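Local atomic coordinates of amidohydrolase (Brucella melitensis biovar Abortus, PDB entry 4F0L), a protein that is probably a metal-dependent deaminase of the amidohydrolase family and binds an iron ion in the crystal. Residues P237-V242 with C275-T280; A16-L21 with Q54-A59; H129-D134 with Q182-N187. All coordinates share one frame; numbering follows the deposited sequence.

Interaction 1. Residues P237-V242 with C275-T280; sequences PVHIHV and CLIHAT. With FE (Fe (III) ion), chain E.
The methylene of Cys275 sits over the centre of the His239 imidazole: CB lies 3.4 Å from the ring centroid, a CH-pi contact only 10° off the normal. SG, set anti to its backbone N (chi1 -178°), stays over the same face, a slim, polarisable partner for a flat ring whose NE2 is hydrogen-bonded to Ala379 O. The imidazoles of His241 and His278 are nearly parallel, 9° apart, and meet rim to rim, with His241 CD2 3.8 Å from His278 NE2. Over one face of His278, toward its rim, rests CG2 of Ile277. His241 binds the iron ion through NE2 at 2.4 Å; two waters, His65, His67 and Asp329 complete the site. His278 ND1 is hydrogen-bonded to Glu304, which should fix its rotation.

Beneath the rings the backbones pair as parallel strands. Ile277 N donates to Ile240 O at 2.9 Å, and Val242 N returns an almost straight bond to Ile277 O. Ile240 and Leu276 lie on the opposite face, CG2 touching CD2 at 3.6 Å; beyond them Val242 CG1 touches Leu276 CB. Such branched chains suit the layer between strand and helix in a TIM-type barrel. Here helix 260-267 covers them through Leu264 and Val261, while strand 210-215 flanks 238-242 and strand 56-66 brings Leu64 and His65 against Cys275 and Ile277.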
loop_
_atom_site.group_PDB
_atom_site.type_symbol
_atom_site.label_atom_id
_atom_site.label_comp_id
_atom_site.label_asym_id
_atom_site.label_seq_id
_atom_site.Cartn_x
_atom_site.Cartn_y
_atom_site.Cartn_z
ATOM N N PRO B 237 20.985 -2.743 -23.013
ATOM C CA PRO B 237 19.640 -2.153 -22.937
ATOM C C PRO B 237 19.445 -0.698 -23.387
ATOM O O PRO B 237 20.349 0.125 -23.271
ATOM C CB PRO B 237 19.273 -2.278 -21.446
ATOM C CG PRO B 237 20.073 -3.453 -20.961
ATOM C CD PRO B 237 21.366 -3.410 -21.759
ATOM N N VAL B 238 18.232 -0.420 -23.851
ATOM C CA VAL B 238 17.754 0.937 -24.089
ATOM C C VAL B 238 16.450 1.145 -23.276
ATOM O O VAL B 238 15.499 0.383 -23.428
ATOM C CB VAL B 238 17.449 1.150 -25.574
ATOM C CG1 VAL B 238 16.907 2.570 -25.845
ATOM C CG2 VAL B 238 18.678 0.829 -26.421
ATOM N N HIS B 239 16.434 2.147 -22.411
ATOM C CA HIS B 239 15.241 2.527 -21.646
ATOM C C HIS B 239 14.807 3.917 -22.018
ATOM O O HIS B 239 15.651 4.780 -22.309
ATOM C CB HIS B 239 15.527 2.480 -20.163
ATOM C CG HIS B 239 15.652 1.100 -19.611
ATOM N ND1 HIS B 239 15.146 0.759 -18.392
ATOM C CD2 HIS B 239 16.285 -0.031 -20.104
ATOM C CE1 HIS B 239 15.385 -0.522 -18.161
ATOM N NE2 HIS B 239 16.084 -1.017 -19.197
ATOM N N ILE B 240 13.501 4.147 -22.007
ATOM C CA ILE B 240 12.928 5.454 -22.349
ATOM C C ILE B 240 11.596 5.627 -21.652
ATOM O O ILE B 240 10.816 4.695 -21.626
ATOM C CB ILE B 240 12.757 5.579 -23.890
ATOM C CG1 ILE B 240 12.172 6.930 -24.293
ATOM C CG2 ILE B 240 11.883 4.460 -24.451
ATOM C CD1 ILE B 240 12.467 7.335 -25.724
ATOM N N HIS B 241 11.315 6.821 -21.115
ATOM C CA HIS B 241 9.969 7.134 -20.611
ATOM C C HIS B 241 9.064 7.305 -21.799
ATOM O O HIS B 241 9.370 8.081 -22.690
ATOM C CB HIS B 241 9.885 8.476 -19.840
ATOM C CG HIS B 241 10.583 8.510 -18.494
ATOM N ND1 HIS B 241 11.516 9.449 -18.183
ATOM C CD2 HIS B 241 10.384 7.754 -17.330
ATOM C CE1 HIS B 241 11.936 9.257 -16.897
ATOM N NE2 HIS B 241 11.244 8.220 -16.385
ATOM N N VAL B 242 7.917 6.637 -21.826
ATOM C CA VAL B 242 6.962 6.905 -22.885
ATOM C C VAL B 242 5.476 6.791 -22.448
ATOM O O VAL B 242 5.077 5.882 -21.704
ATOM C CB VAL B 242 7.294 6.035 -24.136
ATOM C CG1 VAL B 242 7.169 4.555 -23.831
ATOM C CG2 VAL B 242 6.392 6.417 -25.274
ATOM N N CYS B 275 13.185 -1.247 -22.939
ATOM C CA CYS B 275 12.252 -1.182 -21.831
ATOM C C CYS B 275 11.540 0.186 -21.874
ATOM O O CYS B 275 12.187 1.243 -21.820
ATOM C CB CYS B 275 12.949 -1.370 -20.490
ATOM S SG CYS B 275 11.797 -1.349 -19.085
ATOM N N LEU B 276 10.224 0.151 -22.049
ATOM C CA LEU B 276 9.473 1.396 -22.190
ATOM C C LEU B 276 8.878 1.637 -20.850
ATOM O O LEU B 276 8.056 0.855 -20.384
ATOM C CB LEU B 276 8.375 1.280 -23.250
ATOM C CG LEU B 276 8.760 0.765 -24.632
ATOM C CD1 LEU B 276 7.603 0.968 -25.630
ATOM C CD2 LEU B 276 10.062 1.382 -25.112
ATOM N N ILE B 277 9.314 2.711 -20.217
ATOM C CA ILE B 277 8.917 3.031 -18.847
ATOM C C ILE B 277 7.509 3.670 -18.834
ATOM O O ILE B 277 7.205 4.583 -19.615
ATOM C CB ILE B 277 9.943 3.963 -18.160
ATOM C CG1 ILE B 277 11.364 3.407 -18.336
ATOM C CG2 ILE B 277 9.623 4.111 -16.660
ATOM C CD1 ILE B 277 11.570 2.048 -17.665
ATOM N N HIS B 278 6.663 3.168 -17.935
ATOM C CA HIS B 278 5.238 3.541 -17.845
ATOM C C HIS B 278 4.385 2.949 -18.933
ATOM O O HIS B 278 3.603 2.000 -18.665
ATOM C CB HIS B 278 5.026 5.062 -17.693
ATOM C CG HIS B 278 5.859 5.668 -16.596
ATOM N ND1 HIS B 278 5.773 5.252 -15.320
ATOM C CD2 HIS B 278 6.846 6.659 -16.631
ATOM C CE1 HIS B 278 6.645 5.947 -14.561
ATOM N NE2 HIS B 278 7.320 6.798 -15.373
ATOM N N ALA B 279 4.500 3.478 -20.159
ATOM C CA ALA B 279 3.668 3.025 -21.268
ATOM C C ALA B 279 2.214 2.987 -20.796
ATOM O O ALA B 279 1.476 2.070 -21.136
ATOM C CB ALA B 279 4.094 1.642 -21.740
ATOM N N THR B 280 1.810 4.016 -20.037
ATOM C CA THR B 280 0.540 4.004 -19.318
ATOM C C THR B 280 -0.672 4.244 -20.221
ATOM O O THR B 280 -1.729 3.646 -19.985
ATOM C CB THR B 280 0.542 5.057 -18.211
ATOM O OG1 THR B 280 1.742 4.885 -17.437
ATOM C CG2 THR B 280 -0.739 4.972 -17.333
HETATM FE FE FE E . 11.050 7.853 -14.066
HETATM O O HOH W 1 8.888 8.042 -14.212
HETATM O O HOH W 2 10.497 10.000 -13.553
#

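Interaction 2. Residues A16-L21 with Q54-A59; sequences ARQALL and QSVVVA
Gln18 lies alongside Val56, both side chains pointing the same way from neighbouring segments. Its CB passes 4.1 Å from Ser55 O; CG is anti to the carbonyl carbon (chi1 -57°) and the chain runs on extended, carrying the amide past the valine. At the tip, NE2 comes 4.0 Å from Val56 CG2 and donates to a water at 2.7 Å, which in turn donates to Ser55 O. The same NE2 also bonds to Ala406 O. A glutamine suits this place, long enough to pass an aliphatic neighbour and able to give both its N-H groups.

On the other face small residues fit closely: Ala16 CB meets Val57 CG2 at 3.7 Å, and Ala19 packs beside the same valine. Parallel backbone bonds join the segments although both chains turn a corner near Arg17 and Ser55. Gln18 N donates to Ser55 O at 3.0 Å, and Val57 N to Gln18 O at the same length. Farther on, a second water links Leu20 O to Ala59 N where the strands separate. Main-chain bonds therefore supply most of the polar grip, one water reinforces it beside Gln18 and another extends it past Leu20, while the small apolar side chains pack against one another.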
loop_
_atom_site.group_PDB
_atom_site.type_symbol
_atom_site.label_atom_id
_atom_site.label_comp_id
_atom_site.label_asym_id
_atom_site.label_seq_id
_atom_site.Cartn_x
_atom_site.Cartn_y
_atom_site.Cartn_z
ATOM N N ALA B 16 16.494 -24.906 1.214
ATOM C CA ALA B 16 15.194 -24.262 1.338
ATOM C C ALA B 16 14.113 -25.302 1.454
ATOM O O ALA B 16 14.010 -26.192 0.588
ATOM C CB ALA B 16 14.935 -23.419 0.102
ATOM N N ARG B 17 13.247 -25.160 2.445
ATOM C CA ARG B 17 12.093 -26.060 2.535
ATOM C C ARG B 17 11.188 -25.922 1.326
ATOM O O ARG B 17 10.660 -26.888 0.861
ATOM C CB ARG B 17 11.251 -25.780 3.780
ATOM C CG ARG B 17 11.708 -26.465 5.029
ATOM C CD ARG B 17 10.598 -26.504 6.077
ATOM N NE ARG B 17 11.114 -27.129 7.290
ATOM C CZ ARG B 17 11.949 -26.549 8.158
ATOM N NH1 ARG B 17 12.372 -25.286 7.973
ATOM N NH2 ARG B 17 12.358 -27.246 9.228
ATOM N N GLN B 18 11.007 -24.692 0.839
ATOM C CA GLN B 18 10.338 -24.448 -0.446
ATOM C C GLN B 18 11.108 -23.384 -1.198
ATOM O O GLN B 18 11.581 -22.428 -0.608
ATOM C CB GLN B 18 8.904 -23.939 -0.251
ATOM C CG GLN B 18 7.973 -24.820 0.565
ATOM C CD GLN B 18 6.610 -24.195 0.751
ATOM O OE1 GLN B 18 5.782 -24.208 -0.158
ATOM N NE2 GLN B 18 6.365 -23.640 1.941
ATOM N N ALA B 19 11.187 -23.535 -2.506
ATOM C CA ALA B 19 11.826 -22.547 -3.347
ATOM C C ALA B 19 11.064 -22.460 -4.640
ATOM O O ALA B 19 10.600 -23.466 -5.168
ATOM C CB ALA B 19 13.271 -22.899 -3.598
ATOM N N LEU B 20 10.893 -21.238 -5.134
ATOM C CA LEU B 20 10.108 -21.014 -6.331
ATOM C C LEU B 20 11.026 -20.994 -7.534
ATOM O O LEU B 20 11.658 -19.978 -7.843
ATOM C CB LEU B 20 9.275 -19.715 -6.208
ATOM C CG LEU B 20 8.474 -19.316 -7.469
ATOM C CD1 LEU B 20 7.620 -20.460 -8.046
ATOM C CD2 LEU B 20 7.614 -18.098 -7.214
ATOM N N LEU B 21 11.088 -22.117 -8.239
ATOM C CA LEU B 21 11.950 -22.249 -9.388
ATOM C C LEU B 21 11.185 -21.856 -10.650
ATOM O O LEU B 21 9.954 -21.702 -10.608
ATOM C CB LEU B 21 12.460 -23.686 -9.477
ATOM C CG LEU B 21 13.198 -24.226 -8.263
ATOM C CD1 LEU B 21 13.655 -25.676 -8.497
ATOM C CD2 LEU B 21 14.401 -23.326 -7.975
ATOM N N GLN B 54 16.860 -22.461 5.211
ATOM C CA GLN B 54 15.855 -21.412 5.045
ATOM C C GLN B 54 14.485 -22.076 4.804
ATOM O O GLN B 54 14.401 -23.220 4.341
ATOM C CB GLN B 54 16.262 -20.484 3.880
ATOM C CG GLN B 54 17.582 -19.760 4.086
ATOM C CD GLN B 54 17.478 -18.601 5.079
ATOM O OE1 GLN B 54 16.414 -18.019 5.255
ATOM N NE2 GLN B 54 18.598 -18.239 5.702
ATOM N N SER B 55 13.417 -21.371 5.155
ATOM C CA SER B 55 12.067 -21.880 4.971
ATOM C C SER B 55 11.556 -21.690 3.566
ATOM O O SER B 55 11.084 -22.649 2.975
ATOM C CB SER B 55 11.097 -21.218 5.966
ATOM O OG SER B 55 11.539 -21.508 7.286
ATOM N N VAL B 56 11.629 -20.460 3.041
ATOM C CA VAL B 56 11.042 -20.135 1.757
ATOM C C VAL B 56 11.969 -19.196 0.999
ATOM O O VAL B 56 12.292 -18.135 1.493
ATOM C CB VAL B 56 9.676 -19.473 1.892
ATOM C CG1 VAL B 56 9.158 -19.039 0.517
ATOM C CG2 VAL B 56 8.682 -20.417 2.576
ATOM N N VAL B 57 12.409 -19.618 -0.189
ATOM C CA VAL B 57 13.397 -18.881 -1.009
ATOM C C VAL B 57 12.789 -18.587 -2.383
ATOM O O VAL B 57 12.140 -19.449 -2.991
ATOM C CB VAL B 57 14.722 -19.647 -1.164
ATOM C CG1 VAL B 57 15.625 -18.972 -2.203
ATOM C CG2 VAL B 57 15.424 -19.732 0.193
ATOM N N VAL B 58 12.920 -17.337 -2.792
ATOM C CA VAL B 58 12.440 -16.835 -4.066
ATOM C C VAL B 58 13.542 -16.050 -4.742
ATOM O O VAL B 58 14.523 -15.660 -4.109
ATOM C CB VAL B 58 11.182 -15.932 -3.920
ATOM C CG1 VAL B 58 10.011 -16.725 -3.306
ATOM C CG2 VAL B 58 11.454 -14.682 -3.107
ATOM N N ALA B 59 13.376 -15.811 -6.037
ATOM C CA ALA B 59 14.346 -15.051 -6.816
ATOM C C ALA B 59 14.415 -13.607 -6.329
ATOM O O ALA B 59 13.436 -13.084 -5.826
ATOM C CB ALA B 59 13.945 -15.063 -8.290
HETATM O O HOH W 3 8.343 -23.595 3.778
HETATM O O HOH W 4 11.155 -17.331 -7.562
#

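Interaction 3. Residues H129-D134 with Q182-N187; sequences HYLHHD and QRRFIN
Arg184 lies at the heart of this contact, gripping the carbonyl of His133 side-on: NE (2.7 Å) and NH2 (3.0 Å) both donate to His133 O, which lies near the guanidinium plane. A bend at chi3 (71°) turns the group back onto that carbonyl, and Leu131 CD1 rests over one guanidinium face. Arginine suits the place because its several N-H groups can serve many carbonyls at once; NH1 is also bonded to Ala98 O and Met101 O. In exchange, Arg184 O accepts from two successive amides, His132 N and His133 N, so the residue uses its carbonyl as well as its side chain to hold the other loop, where neither segment forms regular structure.

The second tight point is the imidazole of His133. Its NE2 donates to Ile186 O at 2.7 Å and also to Asn187 OD1 at 3.0 Å, both acceptors lying in the ring plane; the asparagine is met from above its carbonyl plane. Arg191 binds the same two oxygens, tying these acceptors to the following helix. An aromatic pair closes the inner end: the edge of Tyr130 is directed at the face of Phe185, planes 79° apart, with CD1 of the tyrosine 3.6 Å from CD1 of the phenylalanine.

The outer margin is looser. Asp134 is partly exposed, its CB directed away from 182-187, and its carbonyl adds only a weak bond from Arg184 NE. The CB of Ile186, also partly exposed, points away too, and the residue contributes chiefly its carbonyl.

Tyr130 carries the contact toward the iron site, where its ring meets that of His67. Helix 88-100 packs on Tyr130 and Phe185 through Met94 and Tyr95, helix 189-203 on His132 and Asn187 through Leu195, and helix 145-157 brings Met146 against Arg184.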
loop_
_atom_site.group_PDB
_atom_site.type_symbol
_atom_site.label_atom_id
_atom_site.label_comp_id
_atom_site.label_asym_id
_atom_site.label_seq_id
_atom_site.Cartn_x
_atom_site.Cartn_y
_atom_site.Cartn_z
ATOM N N HIS B 129 19.653 7.459 -14.925
ATOM C CA HIS B 129 20.476 8.460 -14.291
ATOM C C HIS B 129 20.629 9.718 -15.117
ATOM O O HIS B 129 21.328 9.704 -16.155
ATOM C CB HIS B 129 21.862 7.855 -14.070
ATOM C CG HIS B 129 22.849 8.825 -13.513
ATOM N ND1 HIS B 129 22.651 9.441 -12.344
ATOM C CD2 HIS B 129 24.062 9.298 -14.016
ATOM C CE1 HIS B 129 23.697 10.249 -12.085
ATOM N NE2 HIS B 129 24.559 10.166 -13.112
ATOM N N TYR B 130 20.002 10.801 -14.689
ATOM C CA TYR B 130 20.086 12.047 -15.465
ATOM C C TYR B 130 20.700 13.246 -14.750
ATOM O O TYR B 130 20.763 14.323 -15.318
ATOM C CB TYR B 130 18.727 12.433 -16.078
ATOM C CG TYR B 130 17.559 12.639 -15.153
ATOM C CD1 TYR B 130 17.364 13.845 -14.488
ATOM C CD2 TYR B 130 16.579 11.667 -15.022
ATOM C CE1 TYR B 130 16.259 14.049 -13.670
ATOM C CE2 TYR B 130 15.462 11.869 -14.218
ATOM C CZ TYR B 130 15.305 13.053 -13.554
ATOM O OH TYR B 130 14.198 13.243 -12.761
ATOM N N LEU B 131 21.145 13.061 -13.517
ATOM C CA LEU B 131 21.710 14.137 -12.759
ATOM C C LEU B 131 23.216 14.113 -13.002
ATOM O O LEU B 131 23.974 13.451 -12.272
ATOM C CB LEU B 131 21.371 13.956 -11.294
ATOM C CG LEU B 131 21.875 15.017 -10.340
ATOM C CD1 LEU B 131 21.441 16.413 -10.757
ATOM C CD2 LEU B 131 21.408 14.648 -8.923
ATOM N N HIS B 132 23.647 14.815 -14.057
ATOM C CA HIS B 132 25.010 14.664 -14.570
ATOM C C HIS B 132 25.993 15.704 -14.120
ATOM O O HIS B 132 27.063 15.370 -13.635
ATOM C CB HIS B 132 25.013 14.669 -16.095
ATOM C CG HIS B 132 24.260 13.528 -16.718
ATOM N ND1 HIS B 132 24.535 12.236 -16.432
ATOM C CD2 HIS B 132 23.248 13.514 -17.688
ATOM C CE1 HIS B 132 23.731 11.441 -17.174
ATOM N NE2 HIS B 132 22.932 12.222 -17.924
ATOM N N HIS B 133 25.671 16.977 -14.346
ATOM C CA HIS B 133 26.669 18.032 -14.295
ATOM C C HIS B 133 26.606 18.825 -13.018
ATOM O O HIS B 133 25.750 18.588 -12.165
ATOM C CB HIS B 133 26.502 18.907 -15.531
ATOM C CG HIS B 133 26.547 18.115 -16.822
ATOM N ND1 HIS B 133 27.568 17.290 -17.128
ATOM C CD2 HIS B 133 25.664 18.070 -17.899
ATOM C CE1 HIS B 133 27.328 16.734 -18.334
ATOM N NE2 HIS B 133 26.170 17.216 -18.799
ATOM N N ASP B 134 27.496 19.796 -12.872
ATOM C CA ASP B 134 27.551 20.581 -11.641
ATOM C C ASP B 134 26.338 21.533 -11.554
ATOM O O ASP B 134 25.505 21.560 -12.456
ATOM C CB ASP B 134 28.921 21.266 -11.592
ATOM C CG ASP B 134 29.300 21.813 -10.217
ATOM O OD1 ASP B 134 28.494 21.782 -9.258
ATOM O OD2 ASP B 134 30.429 22.339 -10.133
ATOM N N GLN B 182 16.822 22.650 -16.601
ATOM C CA GLN B 182 17.340 21.329 -17.023
ATOM C C GLN B 182 18.847 21.249 -17.197
ATOM O O GLN B 182 19.381 20.213 -17.626
ATOM C CB GLN B 182 16.662 20.900 -18.323
ATOM C CG GLN B 182 15.344 20.242 -18.035
ATOM C CD GLN B 182 14.192 21.164 -18.243
ATOM O OE1 GLN B 182 13.746 21.348 -19.389
ATOM N NE2 GLN B 182 13.688 21.760 -17.142
ATOM N N ARG B 183 19.531 22.330 -16.866
ATOM C CA ARG B 183 20.951 22.462 -17.164
ATOM C C ARG B 183 21.866 21.341 -16.660
ATOM O O ARG B 183 22.889 21.076 -17.281
ATOM C CB ARG B 183 21.480 23.787 -16.629
ATOM C CG ARG B 183 21.463 23.900 -15.121
ATOM C CD ARG B 183 21.870 25.303 -14.702
ATOM N NE ARG B 183 21.663 25.585 -13.285
ATOM C CZ ARG B 183 20.527 26.018 -12.756
ATOM N NH1 ARG B 183 19.430 26.221 -13.489
ATOM N NH2 ARG B 183 20.489 26.268 -11.460
ATOM N N ARG B 184 21.544 20.690 -15.550
ATOM C CA ARG B 184 22.429 19.610 -15.070
ATOM C C ARG B 184 22.210 18.281 -15.804
ATOM O O ARG B 184 22.940 17.325 -15.558
ATOM C CB ARG B 184 22.248 19.367 -13.574
ATOM C CG ARG B 184 22.341 20.620 -12.727
ATOM C CD ARG B 184 22.358 20.269 -11.265
ATOM N NE ARG B 184 23.614 19.638 -10.838
ATOM C CZ ARG B 184 23.857 19.186 -9.607
ATOM N NH1 ARG B 184 22.941 19.274 -8.655
ATOM N NH2 ARG B 184 25.041 18.680 -9.295
ATOM N N PHE B 185 21.180 18.219 -16.665
ATOM C CA PHE B 185 20.756 16.965 -17.315
ATOM C C PHE B 185 21.255 16.876 -18.740
ATOM O O PHE B 185 21.240 15.802 -19.334
ATOM C CB PHE B 185 19.225 16.849 -17.381
ATOM C CG PHE B 185 18.497 17.135 -16.082
ATOM C CD1 PHE B 185 19.093 16.938 -14.856
ATOM C CD2 PHE B 185 17.184 17.611 -16.120
ATOM C CE1 PHE B 185 18.423 17.207 -13.685
ATOM C CE2 PHE B 185 16.496 17.895 -14.950
ATOM C CZ PHE B 185 17.124 17.696 -13.733
ATOM N N ILE B 186 21.675 18.012 -19.280
ATOM C CA ILE B 186 21.835 18.217 -20.718
ATOM C C ILE B 186 23.137 17.621 -21.238
ATOM O O ILE B 186 24.173 17.752 -20.607
ATOM C CB ILE B 186 21.839 19.751 -21.025
ATOM C CG1 ILE B 186 20.495 20.370 -20.695
ATOM C CG2 ILE B 186 22.236 20.083 -22.467
ATOM C CD1 ILE B 186 20.480 21.878 -20.915
ATOM N N ASN B 187 23.071 16.968 -22.388
ATOM C CA ASN B 187 24.258 16.649 -23.172
ATOM C C ASN B 187 23.916 16.724 -24.639
ATOM O O ASN B 187 22.743 16.597 -25.012
ATOM C CB ASN B 187 24.782 15.233 -22.887
ATOM C CG ASN B 187 25.440 15.119 -21.554
ATOM O OD1 ASN B 187 26.498 15.714 -21.326
ATOM N ND2 ASN B 187 24.847 14.308 -20.654
#

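Overall arrangement
From the N terminus, interaction 2 comes first: 16-21 pairs with 54-59, closing a loop rich in strand that contains 29-34 and 37-42 and tying the small N-terminal sheet to the start of barrel strand 56-66. Interaction 3 follows, joining the loop after strand 122-129 to the one before helix 189-203. Interaction 1 closes last, a beta-alpha-beta crossover, here with two helices, from 238-242 to the parallel neighbour 274-276. The three loops run in series, none nested or crossed. Interactions 1 and 3 come within about 5 Å at their nearest atoms, near the iron, whereas interaction 2 lies across the chain's centre from both, its centre about 42 Å from that of interaction 3.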